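Local structure of early 35 kDa protein (1P35) at residues Y230-S235 against S239-A244; P156-E159 against N163-L166; S112-I117 against E130-Y135; I15-V20 against F168-I173. The protein inhibits caspases and thereby blocks the apoptosis that insect host cells mount against viral infection, and also suppresses the host's antiviral RNA interference. One frame throughout, in Å; residues are numbered along the deposited sequence.

Contact 1: residues Y230-S235 against S239-A244; sequences YYNEAS and SMIYKA
Tyr-230 to Ala-234 and Ser-239 to Ala-244 are the two arms of an antiparallel beta hairpin, formed by strands 227-234 and 238-249 and joined by a short turn. Tyr-231/Tyr-242 and Glu-233/Met-240 are its hydrogen-bonded pairs. The straightest of their bonds runs from Met-240 N to Glu-233 O (2.8 Å, 178° at the hydrogen), while Tyr-242 N reaches Tyr-231 O at 3.1 Å.

On the face shared by these residues the two tyrosine rings lie almost parallel, at 6°, but are offset so that little of one ring lies over the other, with centroids 4.6 Å apart. Tyr-231 CB sits over the Tyr-242 ring in a CH-pi contact, 3.6 Å from its centroid, and Tyr-242 OH in turn lies over one face of the Tyr-231 ring. With CG lodged between its backbone N and carbonyl carbon (chi1 62°), Tyr-242 swings its ring across to the partner strand. Its OH donates to Glu-233 OE1 (2.9 Å), meeting the oxygen from above the carboxylate plane, and also pairs with Lys-262 NZ. That lysine makes a cation-pi contact with Tyr-231.

The opposite face carries Tyr-230, whose OH is 4.0 Å from Ile-241 CG2, beside Asn-232. Here helix 206-215 covers Tyr-230, and Lys-243 NZ bonds to Gln-214 O and Leu-216 O; strand 259-271 continues the sheet beyond 238-249.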
loop_
_atom_site.group_PDB
_atom_site.type_symbol
_atom_site.label_atom_id
_atom_site.label_comp_id
_atom_site.label_asym_id
_atom_site.label_seq_id
_atom_site.Cartn_x
_atom_site.Cartn_y
_atom_site.Cartn_z
ATOM N N TYR A 230 -2.776 -18.396 27.602
ATOM C CA TYR A 230 -1.348 -18.089 27.578
ATOM C C TYR A 230 -0.570 -19.227 26.913
ATOM O O TYR A 230 -0.702 -20.402 27.298
ATOM C CB TYR A 230 -0.832 -17.874 29.018
ATOM C CG TYR A 230 0.680 -17.737 29.086
ATOM C CD1 TYR A 230 1.345 -16.634 28.515
ATOM C CD2 TYR A 230 1.452 -18.740 29.657
ATOM C CE1 TYR A 230 2.731 -16.550 28.525
ATOM C CE2 TYR A 230 2.844 -18.669 29.670
ATOM C CZ TYR A 230 3.475 -17.570 29.112
ATOM O OH TYR A 230 4.824 -17.455 29.258
ATOM N N TYR A 231 0.242 -18.868 25.923
ATOM C CA TYR A 231 1.057 -19.825 25.182
ATOM C C TYR A 231 2.561 -19.686 25.311
ATOM O O TYR A 231 3.114 -18.586 25.236
ATOM C CB TYR A 231 0.750 -19.764 23.686
ATOM C CG TYR A 231 -0.620 -20.256 23.285
ATOM C CD1 TYR A 231 -1.719 -19.408 23.357
ATOM C CD2 TYR A 231 -0.838 -21.607 22.917
ATOM C CE1 TYR A 231 -3.024 -19.849 23.090
ATOM C CE2 TYR A 231 -2.165 -22.086 22.638
ATOM C CZ TYR A 231 -3.251 -21.177 22.735
ATOM O OH TYR A 231 -4.535 -21.552 22.487
ATOM N N ASN A 232 3.225 -20.824 25.481
ATOM C CA ASN A 232 4.677 -20.864 25.532
ATOM C C ASN A 232 4.981 -22.122 24.706
ATOM O O ASN A 232 5.227 -23.204 25.245
ATOM C CB ASN A 232 5.184 -21.018 26.953
ATOM C CG ASN A 232 6.670 -20.709 27.078
ATOM O OD1 ASN A 232 7.455 -20.926 26.132
ATOM N ND2 ASN A 232 7.072 -20.215 28.246
ATOM N N GLU A 233 4.924 -21.944 23.383
ATOM C CA GLU A 233 5.109 -22.998 22.398
ATOM C C GLU A 233 6.362 -22.900 21.518
ATOM O O GLU A 233 6.976 -21.840 21.334
ATOM C CB GLU A 233 3.912 -23.036 21.435
ATOM C CG GLU A 233 2.525 -23.085 22.038
ATOM C CD GLU A 233 1.409 -23.050 20.966
ATOM O OE1 GLU A 233 1.457 -22.222 20.005
ATOM O OE2 GLU A 233 0.461 -23.849 21.101
ATOM N N ALA A 234 6.692 -24.039 20.926
ATOM C CA ALA A 234 7.824 -24.143 20.036
ATOM C C ALA A 234 7.465 -25.066 18.888
ATOM O O ALA A 234 6.999 -26.182 19.123
ATOM C CB ALA A 234 9.017 -24.704 20.775
ATOM N N SER A 235 7.629 -24.586 17.657
ATOM C CA SER A 235 7.414 -25.439 16.491
ATOM C C SER A 235 8.846 -25.686 15.976
ATOM O O SER A 235 9.830 -25.377 16.678
ATOM C CB SER A 235 6.535 -24.773 15.420
ATOM O OG SER A 235 7.165 -23.656 14.825
ATOM N N SER A 239 9.710 -20.081 18.084
ATOM C CA SER A 239 9.342 -20.074 19.488
ATOM C C SER A 239 8.255 -18.991 19.559
ATOM O O SER A 239 8.409 -17.898 19.019
ATOM C CB SER A 239 10.529 -19.703 20.389
ATOM O OG SER A 239 11.537 -20.715 20.344
ATOM N N MET A 240 7.134 -19.320 20.184
ATOM C CA MET A 240 6.020 -18.403 20.278
ATOM C C MET A 240 5.571 -18.285 21.721
ATOM O O MET A 240 5.177 -19.288 22.368
ATOM C CB MET A 240 4.823 -18.876 19.401
ATOM C CG MET A 240 5.095 -19.017 17.930
ATOM S SD MET A 240 4.988 -20.745 17.312
ATOM C CE MET A 240 6.428 -21.442 17.999
ATOM N N ILE A 241 5.610 -17.053 22.217
ATOM C CA ILE A 241 5.221 -16.764 23.576
ATOM C C ILE A 241 4.183 -15.632 23.436
ATOM O O ILE A 241 4.529 -14.502 23.171
ATOM C CB ILE A 241 6.493 -16.381 24.389
ATOM C CG1 ILE A 241 7.417 -17.617 24.527
ATOM C CG2 ILE A 241 6.151 -15.897 25.778
ATOM C CD1 ILE A 241 8.785 -17.285 25.191
ATOM N N TYR A 242 2.905 -15.960 23.631
ATOM C CA TYR A 242 1.836 -14.993 23.425
ATOM C C TYR A 242 0.544 -15.296 24.184
ATOM O O TYR A 242 0.387 -16.342 24.823
ATOM C CB TYR A 242 1.485 -14.939 21.914
ATOM C CG TYR A 242 0.977 -16.269 21.370
ATOM C CD1 TYR A 242 1.846 -17.303 21.067
ATOM C CD2 TYR A 242 -0.388 -16.497 21.176
ATOM C CE1 TYR A 242 1.369 -18.538 20.575
ATOM C CE2 TYR A 242 -0.867 -17.733 20.679
ATOM C CZ TYR A 242 0.030 -18.743 20.385
ATOM O OH TYR A 242 -0.416 -19.962 19.907
ATOM N N LYS A 243 -0.377 -14.348 24.129
ATOM C CA LYS A 243 -1.677 -14.554 24.706
ATOM C C LYS A 243 -2.654 -14.437 23.535
ATOM O O LYS A 243 -2.343 -13.779 22.516
ATOM C CB LYS A 243 -1.983 -13.513 25.761
ATOM C CG LYS A 243 -1.428 -13.864 27.114
ATOM C CD LYS A 243 -1.663 -12.780 28.137
ATOM C CE LYS A 243 -1.260 -13.303 29.549
ATOM N NZ LYS A 243 -1.602 -12.294 30.519
ATOM N N ALA A 244 -3.811 -15.089 23.672
ATOM C CA ALA A 244 -4.817 -15.045 22.638
ATOM C C ALA A 244 -6.175 -15.008 23.298
ATOM O O ALA A 244 -6.351 -15.541 24.383
ATOM C CB ALA A 244 -4.707 -16.289 21.717
#

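Contact 2: residues P156-E159 against N163-L166; sequences PGFE and NQVL
Gln-164 NE2 is the polar atom on which this contact turns: it lies 3.7 Å from Phe-158 CD2, with Phe-158 CE2 a little farther off. Neither approach is a hydrogen bond, so the touch is one of packing between the amide nitrogen and the CD2-CE2 side of the Phe-158 ring. The approach to the ring is oblique, and the amide and ring planes stand 67° apart as the two side chains cross at about a right angle. A bend in the glutamine chain (chi2 -52°) carries its amide end toward the phenylalanine.

Both side chains are buried and share a neighbour, Glu-98, at the start of strand 98-106. Phe-158 also packs on Ile-33 and Leu-38, and Gln-164 touches Asn-31, Tyr-100 and Leu-154.

The backbones stay apart, the nearest CA atoms being those of Phe-158 and Gln-164 at 8.7 Å, and the two segments pair through no beta bridge. Strand 98-106 is antiparallel to 148-154 and parallel to 164-170, with one on each side, so this is a loop connection that skips a strand in a mixed beta-sheet, its Phe-158 turned in against the incoming strand.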
loop_
_atom_site.group_PDB
_atom_site.type_symbol
_atom_site.label_atom_id
_atom_site.label_comp_id
_atom_site.label_asym_id
_atom_site.label_seq_id
_atom_site.Cartn_x
_atom_site.Cartn_y
_atom_site.Cartn_z
ATOM N N PRO A 156 6.408 21.534 16.089
ATOM C CA PRO A 156 4.974 21.743 16.364
ATOM C C PRO A 156 3.922 21.937 15.265
ATOM O O PRO A 156 2.722 21.673 15.496
ATOM C CB PRO A 156 4.987 22.936 17.314
ATOM C CG PRO A 156 6.145 23.710 16.804
ATOM C CD PRO A 156 7.175 22.601 16.749
ATOM N N GLY A 157 4.325 22.417 14.093
ATOM C CA GLY A 157 3.320 22.605 13.064
ATOM C C GLY A 157 2.857 21.364 12.306
ATOM O O GLY A 157 1.974 21.487 11.470
ATOM N N PHE A 158 3.422 20.187 12.592
ATOM C CA PHE A 158 3.082 18.935 11.882
ATOM C C PHE A 158 1.592 18.687 11.644
ATOM O O PHE A 158 0.727 19.147 12.395
ATOM C CB PHE A 158 3.694 17.716 12.616
ATOM C CG PHE A 158 2.986 17.334 13.907
ATOM C CD1 PHE A 158 3.324 17.929 15.116
ATOM C CD2 PHE A 158 1.968 16.392 13.900
ATOM C CE1 PHE A 158 2.668 17.596 16.289
ATOM C CE2 PHE A 158 1.295 16.048 15.094
ATOM C CZ PHE A 158 1.644 16.648 16.273
ATOM N N GLU A 159 1.287 17.942 10.594
ATOM C CA GLU A 159 -0.104 17.650 10.322
ATOM C C GLU A 159 -0.601 16.393 11.067
ATOM O O GLU A 159 -0.036 15.291 10.953
ATOM C CB GLU A 159 -0.316 17.528 8.814
ATOM C CG GLU A 159 -1.271 18.573 8.258
ATOM C CD GLU A 159 -2.678 18.463 8.866
ATOM O OE1 GLU A 159 -2.907 17.553 9.708
ATOM O OE2 GLU A 159 -3.556 19.285 8.501
ATOM N N ASN A 163 2.358 10.263 9.730
ATOM C CA ASN A 163 3.207 9.344 10.480
ATOM C C ASN A 163 4.430 10.220 10.778
ATOM O O ASN A 163 4.849 11.027 9.892
ATOM C CB ASN A 163 3.696 8.163 9.642
ATOM C CG ASN A 163 2.629 7.083 9.463
ATOM O OD1 ASN A 163 2.077 6.568 10.426
ATOM N ND2 ASN A 163 2.359 6.740 8.225
ATOM N N GLN A 164 4.982 10.097 11.997
ATOM C CA GLN A 164 6.168 10.855 12.391
ATOM C C GLN A 164 7.238 9.790 12.324
ATOM O O GLN A 164 7.095 8.762 12.968
ATOM C CB GLN A 164 6.071 11.398 13.802
ATOM C CG GLN A 164 4.681 11.872 14.203
ATOM C CD GLN A 164 4.103 12.834 13.234
ATOM O OE1 GLN A 164 4.834 13.548 12.539
ATOM N NE2 GLN A 164 2.775 12.890 13.184
ATOM N N VAL A 165 8.314 10.024 11.563
ATOM C CA VAL A 165 9.297 8.973 11.362
ATOM C C VAL A 165 10.751 9.372 11.629
ATOM O O VAL A 165 11.087 10.562 11.732
ATOM C CB VAL A 165 9.142 8.415 9.914
ATOM C CG1 VAL A 165 7.642 8.217 9.582
ATOM C CG2 VAL A 165 9.697 9.438 8.875
ATOM N N LEU A 166 11.601 8.364 11.818
ATOM C CA LEU A 166 13.021 8.616 12.052
ATOM C C LEU A 166 13.721 7.310 11.837
ATOM O O LEU A 166 13.106 6.262 11.930
ATOM C CB LEU A 166 13.314 9.107 13.467
ATOM C CG LEU A 166 13.122 8.126 14.651
ATOM C CD1 LEU A 166 14.400 7.382 14.948
ATOM C CD2 LEU A 166 12.764 8.891 15.910
#

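Contact 3: residues S112-I117 against E130-Y135; sequences SKFAKI and EAYEKY
The Phe-114 ring lies beside that of Tyr-132, the two planes inclined at 29° and displaced so that most of each ring falls beyond the other, with centroids 5.2 Å apart. The closest ring atoms are Phe-114 CD1 and Tyr-132 CD1, at 3.7 Å, in an oblique approach, and Tyr-132 CE1 comes equally near to Phe-114 CB. The two side chains run past each other in opposite directions, one reaching out from each helix. Tyr-132 extends with CG opposite its backbone N across the CA-CB bond (chi1 180°), which carries the ring toward helix 110-120.

At its far end the phenylalanine ring meets Glu-133, the next residue along helix 126-135. Phe-114 CZ stands 3.7 Å from Glu-133 CB and 3.9 Å from Glu-133 CD, both approaching that end of the ring obliquely. The carboxylate and ring planes are 67° apart. Tyr-132 and Glu-133 thus lie on the same side of the Phe-114 ring, one near its CB end and one near CZ.

The backbones are well separated, 8.3 Å between Phe-114 CA and Glu-133 CA, and side chains alone close the gap. Leu-137 of the short helix 137-140 touches both rings, while Leu-110 and Leu-118 also pack on Tyr-132; the result is a small hydrophobic core between helices 110-120 and 126-135.

Across the two segments the contact rests on dispersion and on the burial of aromatic surface, without directional polar bonds. The one charged participant, Glu-133, is partly exposed, its side chain also touching Lys-111; its closest approach to the ring is through CB, with the carboxylate only slightly farther off.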
loop_
_atom_site.group_PDB
_atom_site.type_symbol
_atom_site.label_atom_id
_atom_site.label_comp_id
_atom_site.label_asym_id
_atom_site.label_seq_id
_atom_site.Cartn_x
_atom_site.Cartn_y
_atom_site.Cartn_z
ATOM N N SER A 112 22.575 15.861 33.718
ATOM C CA SER A 112 23.159 17.189 33.815
ATOM C C SER A 112 22.842 18.035 32.598
ATOM O O SER A 112 23.016 19.250 32.632
ATOM C CB SER A 112 24.676 17.104 34.025
ATOM O OG SER A 112 25.338 16.503 32.929
ATOM N N LYS A 113 22.374 17.404 31.525
ATOM C CA LYS A 113 22.032 18.154 30.318
ATOM C C LYS A 113 20.538 18.331 30.036
ATOM O O LYS A 113 20.179 19.167 29.203
ATOM C CB LYS A 113 22.656 17.516 29.062
ATOM C CG LYS A 113 24.155 17.719 28.851
ATOM C CD LYS A 113 24.499 17.413 27.388
ATOM C CE LYS A 113 25.922 17.816 26.998
ATOM N NZ LYS A 113 26.149 17.674 25.512
ATOM N N PHE A 114 19.662 17.595 30.733
ATOM C CA PHE A 114 18.229 17.684 30.420
ATOM C C PHE A 114 17.518 19.060 30.476
ATOM O O PHE A 114 16.803 19.433 29.524
ATOM C CB PHE A 114 17.453 16.584 31.188
ATOM C CG PHE A 114 16.994 16.960 32.565
ATOM C CD1 PHE A 114 15.968 17.883 32.742
ATOM C CD2 PHE A 114 17.549 16.342 33.688
ATOM C CE1 PHE A 114 15.491 18.193 34.026
ATOM C CE2 PHE A 114 17.079 16.649 34.981
ATOM C CZ PHE A 114 16.046 17.578 35.145
ATOM N N ALA A 115 17.722 19.818 31.544
ATOM C CA ALA A 115 17.115 21.152 31.665
ATOM C C ALA A 115 17.636 22.031 30.522
ATOM O O ALA A 115 16.878 22.809 29.937
ATOM C CB ALA A 115 17.480 21.781 33.003
ATOM N N LYS A 116 18.916 21.880 30.178
ATOM C CA LYS A 116 19.501 22.682 29.093
ATOM C C LYS A 116 18.732 22.306 27.852
ATOM O O LYS A 116 18.320 23.173 27.081
ATOM C CB LYS A 116 20.996 22.358 28.878
ATOM C CG LYS A 116 21.720 23.190 27.770
ATOM C CD LYS A 116 22.873 22.406 27.013
ATOM C CE LYS A 116 22.310 21.339 26.009
ATOM N NZ LYS A 116 23.290 20.479 25.231
ATOM N N ILE A 117 18.520 21.002 27.662
ATOM C CA ILE A 117 17.806 20.535 26.482
ATOM C C ILE A 117 16.376 21.060 26.408
ATOM O O ILE A 117 15.972 21.570 25.370
ATOM C CB ILE A 117 17.858 18.995 26.356
ATOM C CG1 ILE A 117 19.309 18.555 26.069
ATOM C CG2 ILE A 117 16.933 18.542 25.236
ATOM C CD1 ILE A 117 19.560 17.014 26.170
ATOM N N GLU A 130 10.002 19.905 35.964
ATOM C CA GLU A 130 9.838 18.934 37.021
ATOM C C GLU A 130 9.078 17.722 36.497
ATOM O O GLU A 130 9.334 16.602 36.919
ATOM C CB GLU A 130 9.108 19.555 38.218
ATOM C CG GLU A 130 9.827 20.798 38.790
ATOM C CD GLU A 130 9.283 21.250 40.141
ATOM O OE1 GLU A 130 8.041 21.346 40.291
ATOM O OE2 GLU A 130 10.107 21.525 41.044
ATOM N N ALA A 131 8.167 17.961 35.560
ATOM C CA ALA A 131 7.373 16.875 34.994
ATOM C C ALA A 131 8.317 15.880 34.304
ATOM O O ALA A 131 8.256 14.661 34.546
ATOM C CB ALA A 131 6.384 17.428 34.020
ATOM N N TYR A 132 9.202 16.435 33.474
ATOM C CA TYR A 132 10.204 15.678 32.760
ATOM C C TYR A 132 11.095 14.836 33.697
ATOM O O TYR A 132 11.326 13.645 33.452
ATOM C CB TYR A 132 11.090 16.628 31.928
ATOM C CG TYR A 132 12.169 15.871 31.164
ATOM C CD1 TYR A 132 13.356 15.515 31.780
ATOM C CD2 TYR A 132 11.954 15.427 29.873
ATOM C CE1 TYR A 132 14.300 14.724 31.146
ATOM C CE2 TYR A 132 12.917 14.619 29.216
ATOM C CZ TYR A 132 14.083 14.270 29.875
ATOM O OH TYR A 132 15.016 13.408 29.276
ATOM N N GLU A 133 11.623 15.465 34.741
ATOM C CA GLU A 133 12.504 14.785 35.692
ATOM C C GLU A 133 11.750 13.724 36.482
ATOM O O GLU A 133 12.329 12.706 36.913
ATOM C CB GLU A 133 13.160 15.803 36.655
ATOM C CG GLU A 133 13.917 15.178 37.841
ATOM C CD GLU A 133 14.868 16.156 38.526
ATOM O OE1 GLU A 133 14.452 17.308 38.741
ATOM O OE2 GLU A 133 16.017 15.768 38.864
ATOM N N LYS A 134 10.458 13.948 36.671
ATOM C CA LYS A 134 9.642 12.974 37.399
ATOM C C LYS A 134 9.134 11.824 36.520
ATOM O O LYS A 134 9.171 10.661 36.918
ATOM C CB LYS A 134 8.414 13.634 38.003
ATOM C CG LYS A 134 7.620 12.642 38.885
ATOM C CD LYS A 134 6.394 13.315 39.478
ATOM C CE LYS A 134 5.707 12.431 40.514
ATOM N NZ LYS A 134 4.495 13.170 40.991
ATOM N N TYR A 135 8.677 12.148 35.315
ATOM C CA TYR A 135 8.083 11.113 34.495
ATOM C C TYR A 135 8.895 10.534 33.350
ATOM O O TYR A 135 8.618 9.415 32.918
ATOM C CB TYR A 135 6.748 11.617 33.961
ATOM C CG TYR A 135 5.770 11.979 35.058
ATOM C CD1 TYR A 135 5.253 10.993 35.912
ATOM C CD2 TYR A 135 5.307 13.291 35.198
ATOM C CE1 TYR A 135 4.275 11.301 36.883
ATOM C CE2 TYR A 135 4.337 13.624 36.160
ATOM C CZ TYR A 135 3.824 12.617 36.993
ATOM O OH TYR A 135 2.856 12.924 37.907
#

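Contact 4: residues I15-V20 against F168-I173; sequences IRDCQV and FEYNPI. With PO4 (phosphate ion), chain D; EDO (1,2-ethanediol), chain G.
Tyr-170 OH donates a short hydrogen bond to Asp-17 OD2 (2.6 Å), approaching its syn lone pair, on the side of the other carboxylate oxygen. The acceptor lies near the plane of the tyrosine ring, at its edge, and the carboxylate is turned 73° from that ring. Asp-17 has CG anti to its backbone N (chi1 -176°), which brings the carboxylate nearer the tyrosine than its CB is. Its OD1 forms a salt bridge with Arg-25 NH2, so the buried carboxylate is gripped through both oxygens, which probably stabilises its negative charge.

Strand 24-33, which carries Arg-25, pairs antiparallel with both 10-21 and 164-170. The contact therefore joins two strands that flank strand 24-33, with Tyr-170 also packed on Arg-25.

Van der Waals contact is slighter: Val-20 CG2 rests 4.0 Å from Glu-169 CG, the side chains crossing at about a right angle. The carboxylate of Glu-169 goes to Arg-53 in a salt bridge.

Charge also gathers round Arg-16. Its NH1 and NH2 bond a phosphate ion, probably from the crystallisation liquor, at O4 (3.2 Å) and O1 (3.3 Å) respectively; Lys-58 of the same chain and Arg-79 of the second subunit also bond this ion. NH1 further bonds 1,2-ethanediol O2, and NH2 pairs with Glu-26.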
loop_
_atom_site.group_PDB
_atom_site.type_symbol
_atom_site.label_atom_id
_atom_site.label_comp_id
_atom_site.label_asym_id
_atom_site.label_seq_id
_atom_site.Cartn_x
_atom_site.Cartn_y
_atom_site.Cartn_z
ATOM N N ILE A 15 8.475 -0.326 14.715
ATOM C CA ILE A 15 9.887 -0.330 14.950
ATOM C C ILE A 15 10.577 -1.425 14.212
ATOM O O ILE A 15 10.038 -2.518 14.083
ATOM C CB ILE A 15 10.164 -0.594 16.447
ATOM C CG1 ILE A 15 9.573 0.526 17.297
ATOM C CG2 ILE A 15 11.663 -0.862 16.688
ATOM C CD1 ILE A 15 9.625 0.172 18.830
ATOM N N ARG A 16 11.788 -1.119 13.736
ATOM C CA ARG A 16 12.614 -2.125 13.083
ATOM C C ARG A 16 14.036 -1.794 13.499
ATOM O O ARG A 16 14.441 -0.620 13.527
ATOM C CB ARG A 16 12.517 -2.076 11.555
ATOM C CG ARG A 16 13.067 -3.341 10.938
ATOM C CD ARG A 16 13.239 -3.288 9.390
ATOM N NE ARG A 16 14.265 -2.317 9.048
ATOM C CZ ARG A 16 14.630 -1.980 7.817
ATOM N NH1 ARG A 16 14.044 -2.538 6.762
ATOM N NH2 ARG A 16 15.606 -1.089 7.657
ATOM N N ASP A 17 14.798 -2.826 13.851
ATOM C CA ASP A 17 16.178 -2.631 14.260
ATOM C C ASP A 17 16.922 -3.835 13.693
ATOM O O ASP A 17 16.630 -4.962 14.054
ATOM C CB ASP A 17 16.270 -2.561 15.780
ATOM C CG ASP A 17 17.675 -2.268 16.274
ATOM O OD1 ASP A 17 18.557 -3.109 16.027
ATOM O OD2 ASP A 17 17.889 -1.212 16.918
ATOM N N CYS A 18 17.878 -3.565 12.799
ATOM C CA CYS A 18 18.626 -4.607 12.117
ATOM C C CYS A 18 20.152 -4.386 12.190
ATOM O O CYS A 18 20.613 -3.254 12.340
ATOM C CB CYS A 18 18.190 -4.648 10.629
ATOM S SG CYS A 18 16.409 -4.897 10.249
ATOM N N GLN A 19 20.917 -5.474 12.085
ATOM C CA GLN A 19 22.380 -5.410 12.092
ATOM C C GLN A 19 22.695 -4.853 10.700
ATOM O O GLN A 19 22.085 -5.292 9.741
ATOM C CB GLN A 19 22.979 -6.825 12.235
ATOM C CG GLN A 19 24.466 -6.906 12.706
ATOM C CD GLN A 19 24.723 -6.442 14.201
ATOM O OE1 GLN A 19 24.058 -6.888 15.150
ATOM N NE2 GLN A 19 25.710 -5.567 14.387
ATOM N N VAL A 20 23.577 -3.857 10.606
ATOM C CA VAL A 20 23.976 -3.272 9.307
ATOM C C VAL A 20 25.294 -3.962 8.926
ATOM O O VAL A 20 25.485 -4.339 7.776
ATOM C CB VAL A 20 24.208 -1.778 9.412
ATOM C CG1 VAL A 20 24.957 -1.281 8.157
ATOM C CG2 VAL A 20 22.859 -1.040 9.551
ATOM N N PHE A 168 18.136 5.802 11.982
ATOM C CA PHE A 168 19.517 6.171 12.131
ATOM C C PHE A 168 20.345 4.910 12.394
ATOM O O PHE A 168 19.790 3.858 12.765
ATOM C CB PHE A 168 19.644 7.212 13.280
ATOM C CG PHE A 168 19.213 6.670 14.660
ATOM C CD1 PHE A 168 19.928 5.647 15.284
ATOM C CD2 PHE A 168 18.050 7.138 15.274
ATOM C CE1 PHE A 168 19.478 5.080 16.506
ATOM C CE2 PHE A 168 17.590 6.598 16.477
ATOM C CZ PHE A 168 18.312 5.554 17.092
ATOM N N GLU A 169 21.648 4.993 12.132
ATOM C CA GLU A 169 22.541 3.882 12.422
ATOM C C GLU A 169 23.298 4.197 13.699
ATOM O O GLU A 169 23.619 5.350 13.987
ATOM C CB GLU A 169 23.556 3.649 11.305
ATOM C CG GLU A 169 23.001 2.864 10.155
ATOM C CD GLU A 169 23.912 2.866 8.962
ATOM O OE1 GLU A 169 25.116 2.679 9.164
ATOM O OE2 GLU A 169 23.428 3.024 7.825
ATOM N N TYR A 170 23.554 3.169 14.481
ATOM C CA TYR A 170 24.311 3.366 15.698
ATOM C C TYR A 170 25.298 2.195 15.870
ATOM O O TYR A 170 25.220 1.160 15.151
ATOM C CB TYR A 170 23.371 3.498 16.905
ATOM C CG TYR A 170 22.504 2.274 17.161
ATOM C CD1 TYR A 170 21.504 1.902 16.278
ATOM C CD2 TYR A 170 22.689 1.492 18.309
ATOM C CE1 TYR A 170 20.700 0.763 16.532
ATOM C CE2 TYR A 170 21.896 0.359 18.566
ATOM C CZ TYR A 170 20.928 -0.003 17.688
ATOM O OH TYR A 170 20.322 -1.220 17.852
ATOM N N ASN A 171 26.223 2.373 16.808
ATOM C CA ASN A 171 27.264 1.386 17.129
ATOM C C ASN A 171 27.006 0.806 18.524
ATOM O O ASN A 171 27.429 1.363 19.526
ATOM C CB ASN A 171 28.604 2.098 17.050
ATOM C CG ASN A 171 28.862 2.601 15.674
ATOM O OD1 ASN A 171 29.002 3.805 15.438
ATOM N ND2 ASN A 171 28.874 1.667 14.707
ATOM N N PRO A 172 26.384 -0.375 18.589
ATOM C CA PRO A 172 26.027 -1.083 19.837
ATOM C C PRO A 172 27.193 -1.309 20.786
ATOM O O PRO A 172 28.269 -1.751 20.375
ATOM C CB PRO A 172 25.458 -2.415 19.335
ATOM C CG PRO A 172 25.054 -2.111 17.901
ATOM C CD PRO A 172 26.157 -1.238 17.418
ATOM N N ILE A 173 27.021 -0.969 22.050
ATOM C CA ILE A 173 28.100 -1.261 22.976
ATOM C C ILE A 173 27.837 -2.728 23.404
ATOM O O ILE A 173 26.709 -3.125 23.697
ATOM C CB ILE A 173 28.104 -0.314 24.223
ATOM C CG1 ILE A 173 28.482 1.145 23.859
ATOM C CG2 ILE A 173 28.981 -0.898 25.266
ATOM C CD1 ILE A 173 29.640 1.339 22.776
HETATM P P PO4 D . 16.268 -1.585 3.637
HETATM O O1 PO4 D . 17.141 -1.080 4.779
HETATM O O2 PO4 D . 16.728 -0.922 2.353
HETATM O O3 PO4 D . 16.387 -3.097 3.499
HETATM O O4 PO4 D . 14.839 -1.243 3.956
HETATM C C1 EDO G . 10.404 -5.218 6.589
HETATM O O1 EDO G . 10.305 -5.864 5.291
HETATM C C2 EDO G . 11.574 -5.729 7.374
HETATM O O2 EDO G . 12.752 -5.309 6.738
#

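Contacts 2 and 4 share strand 164-170, contact 2 near its start and contact 4 at its end, with centres about 22 Å apart. Contact 3, the helical one, lies about 23 Å from contact 2 and 26 Å from contact 4, centre to centre, and both it and contact 2 are nested within the long chain excursion that contact 4 closes. Contact 1 comes later in the chain; its centre is about 40 Å from that of contact 3, across the middle of the molecule, and 27 Å from that of contact 4. None of the four contains the reactive-site loop that P35 presents to caspases. The phosphate beside contact 4, probably from the crystallisation liquor, also touches the second subunit.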